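PDB 6YUB: adenylyltransferase and sulfurtransferase uba4, which probably adenylates and thiolates the C terminus of a ubiquitin-like sulfur carrier for tRNA thiolation and molybdenum cofactor synthesis, this chain holding its ThiF-like adenylyltransferase part. Local coordinates for residues B[131-135]-B[136-140]; B[111-114]-B[115-119]; B[86-89]-B[90-93]; B[71-74]-B[75-79]; B[260-263]-B[264-268]. All coordinates share one frame; numbering follows the deposited sequence. Where two conformers were deposited one is given.

Interaction 1 of 5, residues B[131-135]-B[136-140]; sequences CTDNP and ATRYL
N134 meets the first turn of helix 135-148 with its side-chain carboxamide oxygen. OD1 lies 2.9 Å from A136 N in a weak, bent bond (N-H...O 125°) and 3.5 Å from T137 N in one that is straight but long, which identifies N134 as the N-cap. Its CG is anti to the backbone N (chi1 -177°), which swings the amide beside its own carbonyl, over the amide hydrogens of the opening turn. The firmer bond is made by the backbone, R138 N to N134 O at 3.0 Å, nearly along the C=O axis.

This side is tightly packed. T137 OG1 sits 3.2 Å from N134 CG, and the methyls T132 CG2 and T137 CG2 meet at 3.9 Å. The other side is less direct, bridged by two waters although R138 itself is buried. R138 bends back at chi3 and lays one guanidinium face over P135 CA, while the waters lie in plane at its edge. R138 NH1 and D133 OD1, 4.4 Å apart, are linked through one of these waters, and the second accepts from D133 N and, weakly, from R138 NH1. Outside the loop, Y185 OH bonds R138 NE and S157 N bonds D133 OD1.

A leucine in place of R138 would probably leave both waters and the Y185 hydroxyl without this partner, and the D133 loop freer to move. D133 and N134 are predicted to bind ATP; the chemistry implies a loop joined to its helix by weak capping and a sounder backbone bond, its opposite charges coupled through water.

Interaction 2 of 5, residues B[111-114]-B[115-119]; sequences FDLT and PQNAA
T114 O is gripped by two successive backbone amides. N117 N reaches it at 3.1 Å from well above the carbonyl plane, 62° out of it, and A118 N at 2.8 Å in a weak bond of poor linearity. The first of these closes a turn through P115 and Q116; T114 OG1 adds a weak bond from Q116 N, as in an ST turn.

The side chain of N117 reaches back to the backbone of residues 112-114. Its CG stands between the backbone N and the carbonyl carbon (chi1 64°), so that the amide faces that backbone with both ends in use. OD1 takes the hydrogen of T114 N at 2.7 Å, nearly straight although the donor is tilted from the carbonyl plane, and ND2 gives to D112 O at 3.0 Å, in the plane of both groups. Two bonds to backbone atoms of different residues fix the rotation of this amide. The ring of F111 slides past it obliquely, CD1 being 4.0 Å from N117 ND2 and the planes 53° apart.

Apolar contact is slight: L113 CD2 touches A118 CB at 4.2 Å, and the leucine otherwise packs on T137 and L140 of helix 135-148. Q116 NE2 bonds K294 O, tying the turn to a distant part of the chain.

N117 occupies the N-cap position of helix 118-122 but spends its amide on the preceding loop, making no capping bond. The whole is a surface turn of the Rossmann-type fold, on the crossover that leads from strand 105-109, an outermost strand within this chain, to strand 127-130.

Interaction 3 of 5, residues B[86-89]-B[90-93]; sequences GMLK and VDSL
M87 lays its thioether against the first turn of helix 89-100, overlapping D91 and S92. The sulfur SD comes within 3.5 Å of S92 N and 3.9 Å of D91 CB, the side chains of M87 and D91 crossing at about a right angle. Its CG is anti to the backbone N (chi1 -179°) and the chain stays extended as far as SD, which carries the sulfur across to the helix before the methyl bends off at chi3.

L88, at the N-cap position, runs beside D91, both side chains pointing the same way. L88 CD1 lies 3.5 Å from D91 OD2, a carbon-oxygen contact without a hydrogen bond; the carboxylate finds its charge partner in R110, which salt-bridges OD1. On another flank L88 CB touches V90 CG1 at 4.0 Å.

Two i to i+4 backbone bonds form the first turn. S92 N gives to L88 O at 2.9 Å and L93 N to K89 O at 2.8 Å, both with donors nearly in line with the carbonyl. S92 OG points elsewhere, bonding R84 NE and H80 ND1.

The turn follows the long loop after strand 60-64. K89, a predicted ATP-binding residue, makes a salt bridge with D65 just beyond that strand and touches Q77, while L93 packs on A79 of the loop. K89 and L93, about one turn apart, thus bring this helix start against the end of strand 60-64 and the loop that follows it.

Interaction 4 of 5, residues B[71-74]-B[75-79]; sequences TSNL and HRQVA
Among the hydrogen bonds, N73 O takes two backbone donors from the residues that follow. Q77 N arrives at 2.8 Å, nearly in line with the carbonyl, whereas R76 N comes at 3.2 Å from above the carbonyl plane, 52° out of it. Together they turn the chain.

Waters add two bridges. One joins T71 O to H75 N; the other accepts from N73 ND2 at 2.9 Å and gives to Q77 OE1 at 3.0 Å.

The turn belongs to the long loop after strand 60-64 of the Rossmann-type fold, and S72 to R76 are predicted to bind ATP. A second protein chain of the assembly packs against S72, N73, L74 and H75.

Van der Waals contact is led by N73 CB, 3.6 Å from the amide carbon Q77 CD; the side chains run side by side, amide planes 35° apart. Q77 CG lies beside its backbone N (chi1 -48°) and the chain extends beyond it, which lays the amide along N73. An alanine at Q77 would take away this overlap and is likely to leave the bridging water without this acceptor and open a gap beside K89 and C47. At the imidazole edge of H75, S72 O lies near the ring plane, 3.3 Å from H75 CD2.

Interaction 5 of 5, residues B[260-263]-B[264-268]; sequences SAIG and PYSFR
The ring of F267 is met by I262, whose terminal methyl CD1 approaches CE2 obliquely at 3.9 Å, while a water lies in plane at the edge of the ring. Y254 of strand 250-255 stacks on the same ring, and so does an aromatic side chain of the other protein chain in the assembly. The setting is a type I beta turn, G263 to S266, that delivers the chain into strand 267-271, one of the two outermost strands of the sheet within this chain.

S266 returns to the residue that opens the turn. Its OG lies anti to the carbonyl carbon and beside the backbone N (chi1 -62°), which turns the hydroxyl back over the loop, where it accepts from G263 N at 3.0 Å with an N-H...O angle of 161°. The water at the ring edge makes a second bridge, donating to G263 O at 2.9 Å and accepting from F267 N at 2.9 Å. The turn is therefore held by one direct side-chain bond and one solvent link, and P264 occupies its second position.

The neighbouring chain hydrogen-bonds I262 through both backbone N and O, and one of that chain's acidic side chains pairs with R268 NH2, so the turn sits at a subunit boundary. I262 CG1 is anti to the backbone N (chi1 -173°), which carries CD1 to within 3.6 Å of S266 CB.

Interaction 4 is the most buried of the five and interaction 2 the most superficial; interactions 1, 3 and 5 are partly buried. Interactions 1 and 2 pack together, L140 CD2 lying 3.5 Å from P115 N, and join the starts of helices 135-148 and 118-122. Interactions 3 and 4 also touch, linking helix 89-100 to the loop before it; these two and interaction 1 hold predicted ATP-binding residues. An asparagine amide serves differently in each place: as helix cap at 131-140, as backbone bridge at 111-119, as donor to a bridging water at 71-79. Interactions 4 and 5 both meet the other protein chain; interaction 5 lies farthest from interaction 2, about 37 Å centre to centre.

Interaction 1 of 5, residues B[131-135]-B[136-140]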
# COMPACT_ATOMS: atom_id res chain seq x y z
N CYS B 131 3.34 -0.86 -17.08
CA CYS B 131 4.33 -0.84 -16.01
C CYS B 131 5.60 -0.09 -16.42
O CYS B 131 6.67 -0.33 -15.85
CB CYS B 131 4.67 -2.26 -15.57
SG CYS B 131 3.25 -3.30 -15.10
N THR B 132 5.49 0.82 -17.40
CA THR B 132 6.66 1.49 -17.93
C THR B 132 7.23 2.52 -16.96
O THR B 132 8.44 2.73 -16.93
CB THR B 132 6.32 2.17 -19.26
OG1 THR B 132 5.35 3.21 -19.03
CG2 THR B 132 5.76 1.17 -20.26
N ASP B 133 6.37 3.18 -16.19
CA ASP B 133 6.79 4.27 -15.30
C ASP B 133 7.36 5.43 -16.10
O ASP B 133 8.20 6.19 -15.61
CB ASP B 133 7.80 3.78 -14.27
CG ASP B 133 7.47 4.24 -12.86
OD1 ASP B 133 6.89 5.33 -12.71
OD2 ASP B 133 7.79 3.50 -11.90
N ASN B 134 6.90 5.59 -17.34
CA ASN B 134 7.34 6.66 -18.23
C ASN B 134 6.13 7.50 -18.63
O ASN B 134 5.21 6.97 -19.29
CB ASN B 134 8.03 6.09 -19.48
CG ASN B 134 8.57 7.17 -20.40
OD1 ASN B 134 8.00 8.26 -20.52
ND2 ASN B 134 9.68 6.87 -21.07
N PRO B 135 6.07 8.78 -18.27
CA PRO B 135 4.86 9.56 -18.59
C PRO B 135 4.53 9.61 -20.07
O PRO B 135 3.35 9.47 -20.44
CB PRO B 135 5.17 10.96 -18.03
CG PRO B 135 6.64 10.97 -17.71
CD PRO B 135 7.03 9.55 -17.45
N ALA B 136 5.52 9.80 -20.94
CA ALA B 136 5.25 9.85 -22.37
C ALA B 136 4.66 8.54 -22.87
O ALA B 136 3.66 8.52 -23.60
CB ALA B 136 6.53 10.18 -23.14
N THR B 137 5.27 7.41 -22.48
CA THR B 137 4.77 6.11 -22.91
C THR B 137 3.35 5.87 -22.39
O THR B 137 2.55 5.23 -23.07
CB THR B 137 5.70 5.00 -22.43
OG1 THR B 137 7.06 5.43 -22.58
CG2 THR B 137 5.49 3.74 -23.24
N ARG B 138 3.03 6.38 -21.20
CA ARG B 138 1.68 6.23 -20.67
C ARG B 138 0.64 6.77 -21.63
O ARG B 138 -0.39 6.13 -21.88
CB ARG B 138 1.57 6.93 -19.31
CG ARG B 138 1.96 6.04 -18.14
CD ARG B 138 1.27 6.46 -16.85
NE ARG B 138 1.85 7.67 -16.26
CZ ARG B 138 3.04 7.72 -15.69
NH1 ARG B 138 3.80 6.63 -15.63
NH2 ARG B 138 3.49 8.86 -15.18
N TYR B 139 0.89 7.96 -22.19
CA TYR B 139 -0.06 8.54 -23.14
C TYR B 139 -0.13 7.70 -24.41
O TYR B 139 -1.21 7.52 -24.98
CB TYR B 139 0.33 9.98 -23.46
CG TYR B 139 -0.03 10.96 -22.36
CD1 TYR B 139 -1.30 11.51 -22.29
CD2 TYR B 139 0.90 11.34 -21.40
CE1 TYR B 139 -1.64 12.40 -21.29
CE2 TYR B 139 0.57 12.23 -20.40
CZ TYR B 139 -0.70 12.76 -20.35
OH TYR B 139 -1.03 13.65 -19.35
N LEU B 140 1.01 7.17 -24.87
CA LEU B 140 1.01 6.32 -26.05
C LEU B 140 0.17 5.07 -25.83
O LEU B 140 -0.64 4.69 -26.68
CB LEU B 140 2.44 5.94 -26.42
CG LEU B 140 2.59 4.88 -27.51
CD1 LEU B 140 1.90 5.33 -28.79
CD2 LEU B 140 4.07 4.57 -27.77
O HOH W 1 6.03 7.61 -13.54
O HOH W 2 3.80 3.26 -15.99

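Interaction 2 of 5, residues B[111-114]-B[115-119]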
# COMPACT_ATOMS: atom_id res chain seq x y z
N PHE B 111 12.56 -5.85 -26.71
CA PHE B 111 12.85 -4.55 -27.30
C PHE B 111 11.85 -3.53 -26.77
O PHE B 111 10.77 -3.87 -26.27
CB PHE B 111 12.80 -4.61 -28.83
CG PHE B 111 11.61 -5.34 -29.38
CD1 PHE B 111 10.42 -4.68 -29.61
CD2 PHE B 111 11.70 -6.69 -29.68
CE1 PHE B 111 9.32 -5.36 -30.12
CE2 PHE B 111 10.61 -7.37 -30.19
CZ PHE B 111 9.42 -6.70 -30.41
N ASP B 112 12.22 -2.26 -26.91
CA ASP B 112 11.40 -1.17 -26.40
C ASP B 112 10.09 -1.06 -27.17
O ASP B 112 10.05 -1.24 -28.39
CB ASP B 112 12.16 0.16 -26.51
CG ASP B 112 13.41 0.19 -25.66
OD1 ASP B 112 13.59 -0.72 -24.83
OD2 ASP B 112 14.22 1.14 -25.84
N LEU B 113 9.02 -0.76 -26.44
CA LEU B 113 7.77 -0.35 -27.07
C LEU B 113 7.91 1.08 -27.57
O LEU B 113 8.46 1.95 -26.88
CB LEU B 113 6.61 -0.46 -26.08
CG LEU B 113 5.22 -0.16 -26.64
CD1 LEU B 113 4.25 -1.27 -26.29
CD2 LEU B 113 4.71 1.17 -26.10
N THR B 114 7.43 1.33 -28.78
CA THR B 114 7.56 2.65 -29.39
C THR B 114 6.30 3.00 -30.16
O THR B 114 5.46 2.13 -30.41
CB THR B 114 8.77 2.70 -30.34
OG1 THR B 114 8.48 1.92 -31.50
CG2 THR B 114 10.02 2.17 -29.66
N PRO B 115 6.13 4.26 -30.58
CA PRO B 115 4.97 4.59 -31.42
C PRO B 115 4.91 3.79 -32.71
O PRO B 115 3.82 3.62 -33.26
CB PRO B 115 5.14 6.10 -31.69
CG PRO B 115 5.98 6.59 -30.54
CD PRO B 115 6.91 5.45 -30.21
N GLN B 116 6.05 3.29 -33.20
CA GLN B 116 6.09 2.54 -34.44
C GLN B 116 5.70 1.07 -34.28
O GLN B 116 5.36 0.42 -35.28
CB GLN B 116 7.49 2.61 -35.07
CG GLN B 116 7.82 3.93 -35.74
CD GLN B 116 7.98 5.07 -34.75
OE1 GLN B 116 8.65 4.93 -33.73
NE2 GLN B 116 7.35 6.21 -35.05
N ASN B 117 5.73 0.54 -33.06
CA ASN B 117 5.38 -0.86 -32.84
C ASN B 117 4.32 -1.07 -31.77
O ASN B 117 3.99 -2.22 -31.48
CB ASN B 117 6.63 -1.68 -32.46
CG ASN B 117 7.23 -1.24 -31.14
OD1 ASN B 117 6.53 -0.74 -30.24
ND2 ASN B 117 8.54 -1.41 -31.00
N ALA B 118 3.78 -0.01 -31.18
CA ALA B 118 2.84 -0.18 -30.07
C ALA B 118 1.65 -1.04 -30.50
O ALA B 118 1.28 -1.99 -29.79
CB ALA B 118 2.37 1.19 -29.57
N ALA B 119 1.06 -0.74 -31.65
CA ALA B 119 -0.13 -1.46 -32.09
C ALA B 119 0.18 -2.93 -32.34
O ALA B 119 -0.62 -3.81 -32.01
CB ALA B 119 -0.71 -0.81 -33.34

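Interaction 3 of 5, residues B[86-89]-B[90-93]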
# COMPACT_ATOMS: atom_id res chain seq x y z
N GLY B 86 23.07 -7.87 -16.14
CA GLY B 86 23.50 -7.86 -17.51
C GLY B 86 22.58 -8.57 -18.47
O GLY B 86 22.65 -8.33 -19.68
N MET B 87 21.72 -9.46 -17.96
CA MET B 87 20.74 -10.14 -18.78
C MET B 87 19.54 -9.23 -19.02
O MET B 87 19.24 -8.33 -18.23
CB MET B 87 20.30 -11.44 -18.11
CG MET B 87 19.28 -12.25 -18.89
SD MET B 87 18.56 -13.58 -17.88
CE MET B 87 20.01 -14.56 -17.51
N LEU B 88 18.86 -9.46 -20.14
CA LEU B 88 17.61 -8.76 -20.42
C LEU B 88 16.64 -8.95 -19.26
O LEU B 88 16.48 -10.05 -18.73
CB LEU B 88 17.00 -9.28 -21.72
CG LEU B 88 17.74 -8.97 -23.02
CD1 LEU B 88 17.03 -9.61 -24.20
CD2 LEU B 88 17.86 -7.47 -23.21
N LYS B 89 15.98 -7.85 -18.87
CA LYS B 89 15.00 -7.92 -17.80
C LYS B 89 13.91 -8.93 -18.12
O LYS B 89 13.52 -9.73 -17.26
CB LYS B 89 14.39 -6.54 -17.55
CG LYS B 89 15.36 -5.53 -16.94
CD LYS B 89 14.62 -4.43 -16.19
CE LYS B 89 14.26 -3.27 -17.09
NZ LYS B 89 13.19 -2.42 -16.49
N VAL B 90 13.41 -8.93 -19.36
CA VAL B 90 12.33 -9.82 -19.74
C VAL B 90 12.73 -11.28 -19.52
O VAL B 90 11.92 -12.09 -19.04
CB VAL B 90 11.90 -9.56 -21.19
CG1 VAL B 90 13.06 -9.81 -22.15
CG2 VAL B 90 10.71 -10.42 -21.56
N ASP B 91 13.97 -11.63 -19.87
CA ASP B 91 14.42 -13.01 -19.70
C ASP B 91 14.67 -13.34 -18.23
O ASP B 91 14.35 -14.45 -17.78
CB ASP B 91 15.69 -13.25 -20.52
CG ASP B 91 15.43 -13.31 -22.01
OD1 ASP B 91 14.43 -13.94 -22.42
OD2 ASP B 91 16.22 -12.73 -22.78
N SER B 92 15.24 -12.40 -17.47
CA SER B 92 15.47 -12.64 -16.05
C SER B 92 14.16 -12.77 -15.29
O SER B 92 14.05 -13.58 -14.37
CB SER B 92 16.32 -11.51 -15.47
OG SER B 92 16.44 -11.62 -14.07
N LEU B 93 13.16 -11.97 -15.66
CA LEU B 93 11.87 -12.04 -14.99
C LEU B 93 11.15 -13.34 -15.30
O LEU B 93 10.58 -13.97 -14.40
CB LEU B 93 11.01 -10.84 -15.40
CG LEU B 93 9.55 -10.87 -14.94
CD1 LEU B 93 9.46 -11.11 -13.45
CD2 LEU B 93 8.85 -9.56 -15.32

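Interaction 4 of 5, residues B[71-74]-B[75-79]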
# COMPACT_ATOMS: atom_id res chain seq x y z
N THR B 71 22.46 -3.84 -10.93
CA THR B 71 22.57 -4.08 -9.49
C THR B 71 21.81 -3.04 -8.69
O THR B 71 21.20 -3.36 -7.66
CB THR B 71 24.05 -4.09 -9.08
OG1 THR B 71 24.75 -5.05 -9.88
CG2 THR B 71 24.20 -4.45 -7.61
N SER B 72 21.84 -1.78 -9.14
CA SER B 72 21.25 -0.68 -8.38
C SER B 72 19.73 -0.67 -8.41
O SER B 72 19.13 0.17 -7.74
CB SER B 72 21.78 0.65 -8.92
OG SER B 72 21.52 0.77 -10.31
N ASN B 73 19.09 -1.57 -9.16
CA ASN B 73 17.64 -1.64 -9.22
C ASN B 73 17.07 -2.86 -8.50
O ASN B 73 15.85 -3.02 -8.44
CB ASN B 73 17.16 -1.65 -10.68
CG ASN B 73 17.47 -0.35 -11.40
OD1 ASN B 73 17.53 0.71 -10.79
ND2 ASN B 73 17.66 -0.44 -12.71
N LEU B 74 17.93 -3.72 -7.94
CA LEU B 74 17.45 -4.95 -7.32
C LEU B 74 16.61 -4.67 -6.08
O LEU B 74 15.71 -5.45 -5.76
CB LEU B 74 18.62 -5.86 -6.98
CG LEU B 74 19.36 -6.45 -8.19
CD1 LEU B 74 20.62 -7.18 -7.76
CD2 LEU B 74 18.44 -7.38 -8.97
N HIS B 75 16.87 -3.56 -5.39
CA HIS B 75 16.12 -3.24 -4.18
C HIS B 75 14.63 -3.09 -4.46
O HIS B 75 13.82 -3.27 -3.54
CB HIS B 75 16.66 -1.97 -3.54
CG HIS B 75 16.33 -0.72 -4.30
ND1 HIS B 75 15.43 0.21 -3.84
CD2 HIS B 75 16.79 -0.25 -5.48
CE1 HIS B 75 15.34 1.20 -4.71
NE2 HIS B 75 16.16 0.95 -5.71
N ARG B 76 14.25 -2.76 -5.70
CA ARG B 76 12.86 -2.62 -6.09
C ARG B 76 12.40 -3.64 -7.12
O ARG B 76 11.20 -3.91 -7.21
CB ARG B 76 12.60 -1.21 -6.65
CG ARG B 76 13.32 -0.92 -7.96
CD ARG B 76 12.98 0.47 -8.52
NE ARG B 76 13.04 0.48 -9.98
CZ ARG B 76 11.99 0.63 -10.78
NH1 ARG B 76 10.77 0.81 -10.28
NH2 ARG B 76 12.15 0.61 -12.10
N GLN B 77 13.32 -4.21 -7.90
CA GLN B 77 12.98 -5.22 -8.91
C GLN B 77 13.35 -6.60 -8.38
O GLN B 77 14.31 -7.24 -8.81
CB GLN B 77 13.69 -4.90 -10.23
CG GLN B 77 13.55 -3.44 -10.65
CD GLN B 77 14.14 -3.16 -12.02
OE1 GLN B 77 14.81 -4.00 -12.61
NE2 GLN B 77 13.88 -1.95 -12.52
N VAL B 78 12.54 -7.06 -7.42
CA VAL B 78 12.90 -8.23 -6.62
C VAL B 78 12.69 -9.55 -7.35
O VAL B 78 13.05 -10.61 -6.80
CB VAL B 78 12.09 -8.24 -5.31
CG1 VAL B 78 12.36 -6.97 -4.52
CG2 VAL B 78 10.60 -8.40 -5.59
N ALA B 79 12.13 -9.54 -8.56
CA ALA B 79 12.05 -10.75 -9.35
C ALA B 79 13.35 -11.07 -10.07
O ALA B 79 13.46 -12.14 -10.68
CB ALA B 79 10.91 -10.65 -10.37
O HOH W 3 19.63 -2.13 -5.57
O HOH W 4 17.55 -3.18 -13.64

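Interaction 5 of 5, residues B[260-263]-B[264-268]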
# COMPACT_ATOMS: atom_id res chain seq x y z
N SER B 260 6.91 8.80 9.00
CA SER B 260 5.54 8.73 9.51
C SER B 260 4.96 7.37 9.14
O SER B 260 4.84 7.05 7.96
CB SER B 260 4.69 9.86 8.92
OG SER B 260 3.41 9.91 9.54
N ALA B 261 4.59 6.59 10.16
CA ALA B 261 3.91 5.33 9.92
C ALA B 261 2.62 5.56 9.12
O ALA B 261 2.11 6.68 9.02
CB ALA B 261 3.59 4.63 11.24
N ILE B 262 2.10 4.47 8.56
CA ILE B 262 0.91 4.55 7.72
C ILE B 262 -0.19 5.31 8.44
O ILE B 262 -0.49 5.04 9.61
CB ILE B 262 0.45 3.13 7.33
CG1 ILE B 262 -0.68 3.19 6.30
CG2 ILE B 262 0.02 2.34 8.56
CD1 ILE B 262 -0.20 3.42 4.89
N GLY B 263 -0.78 6.28 7.75
CA GLY B 263 -1.80 7.13 8.33
C GLY B 263 -3.17 6.90 7.74
O GLY B 263 -3.36 6.06 6.86
N PRO B 264 -4.17 7.64 8.23
CA PRO B 264 -5.54 7.44 7.72
C PRO B 264 -5.73 7.88 6.28
O PRO B 264 -6.69 7.42 5.64
CB PRO B 264 -6.41 8.29 8.68
CG PRO B 264 -5.56 8.47 9.91
CD PRO B 264 -4.14 8.53 9.41
N TYR B 265 -4.88 8.75 5.75
CA TYR B 265 -5.04 9.25 4.39
C TYR B 265 -3.75 9.14 3.59
O TYR B 265 -3.52 9.90 2.64
CB TYR B 265 -5.56 10.68 4.40
CG TYR B 265 -6.99 10.76 4.89
CD1 TYR B 265 -8.04 10.35 4.07
CD2 TYR B 265 -7.29 11.21 6.17
CE1 TYR B 265 -9.34 10.40 4.51
CE2 TYR B 265 -8.60 11.26 6.62
CZ TYR B 265 -9.62 10.86 5.78
OH TYR B 265 -10.93 10.91 6.22
N SER B 266 -2.89 8.18 3.95
CA SER B 266 -1.79 7.81 3.07
C SER B 266 -2.32 7.26 1.75
O SER B 266 -1.70 7.48 0.70
CB SER B 266 -0.89 6.78 3.75
OG SER B 266 -0.32 7.32 4.93
N PHE B 267 -3.45 6.57 1.79
CA PHE B 267 -4.17 6.14 0.59
C PHE B 267 -5.29 7.14 0.31
O PHE B 267 -6.15 7.36 1.16
CB PHE B 267 -4.74 4.74 0.77
CG PHE B 267 -3.72 3.65 0.72
CD1 PHE B 267 -3.36 3.08 -0.49
CD2 PHE B 267 -3.13 3.18 1.88
CE1 PHE B 267 -2.42 2.06 -0.55
CE2 PHE B 267 -2.18 2.17 1.83
CZ PHE B 267 -1.83 1.61 0.62
N ARG B 268 -5.27 7.73 -0.88
CA ARG B 268 -6.35 8.61 -1.34
C ARG B 268 -7.02 7.97 -2.55
O ARG B 268 -6.34 7.57 -3.50
CB ARG B 268 -5.83 10.00 -1.70
CG ARG B 268 -5.32 10.82 -0.53
CD ARG B 268 -6.41 11.06 0.52
NE ARG B 268 -7.62 11.64 -0.05
CZ ARG B 268 -7.77 12.93 -0.35
NH1 ARG B 268 -6.77 13.79 -0.16
NH2 ARG B 268 -8.92 13.37 -0.85
O HOH W 5 -4.56 5.50 4.24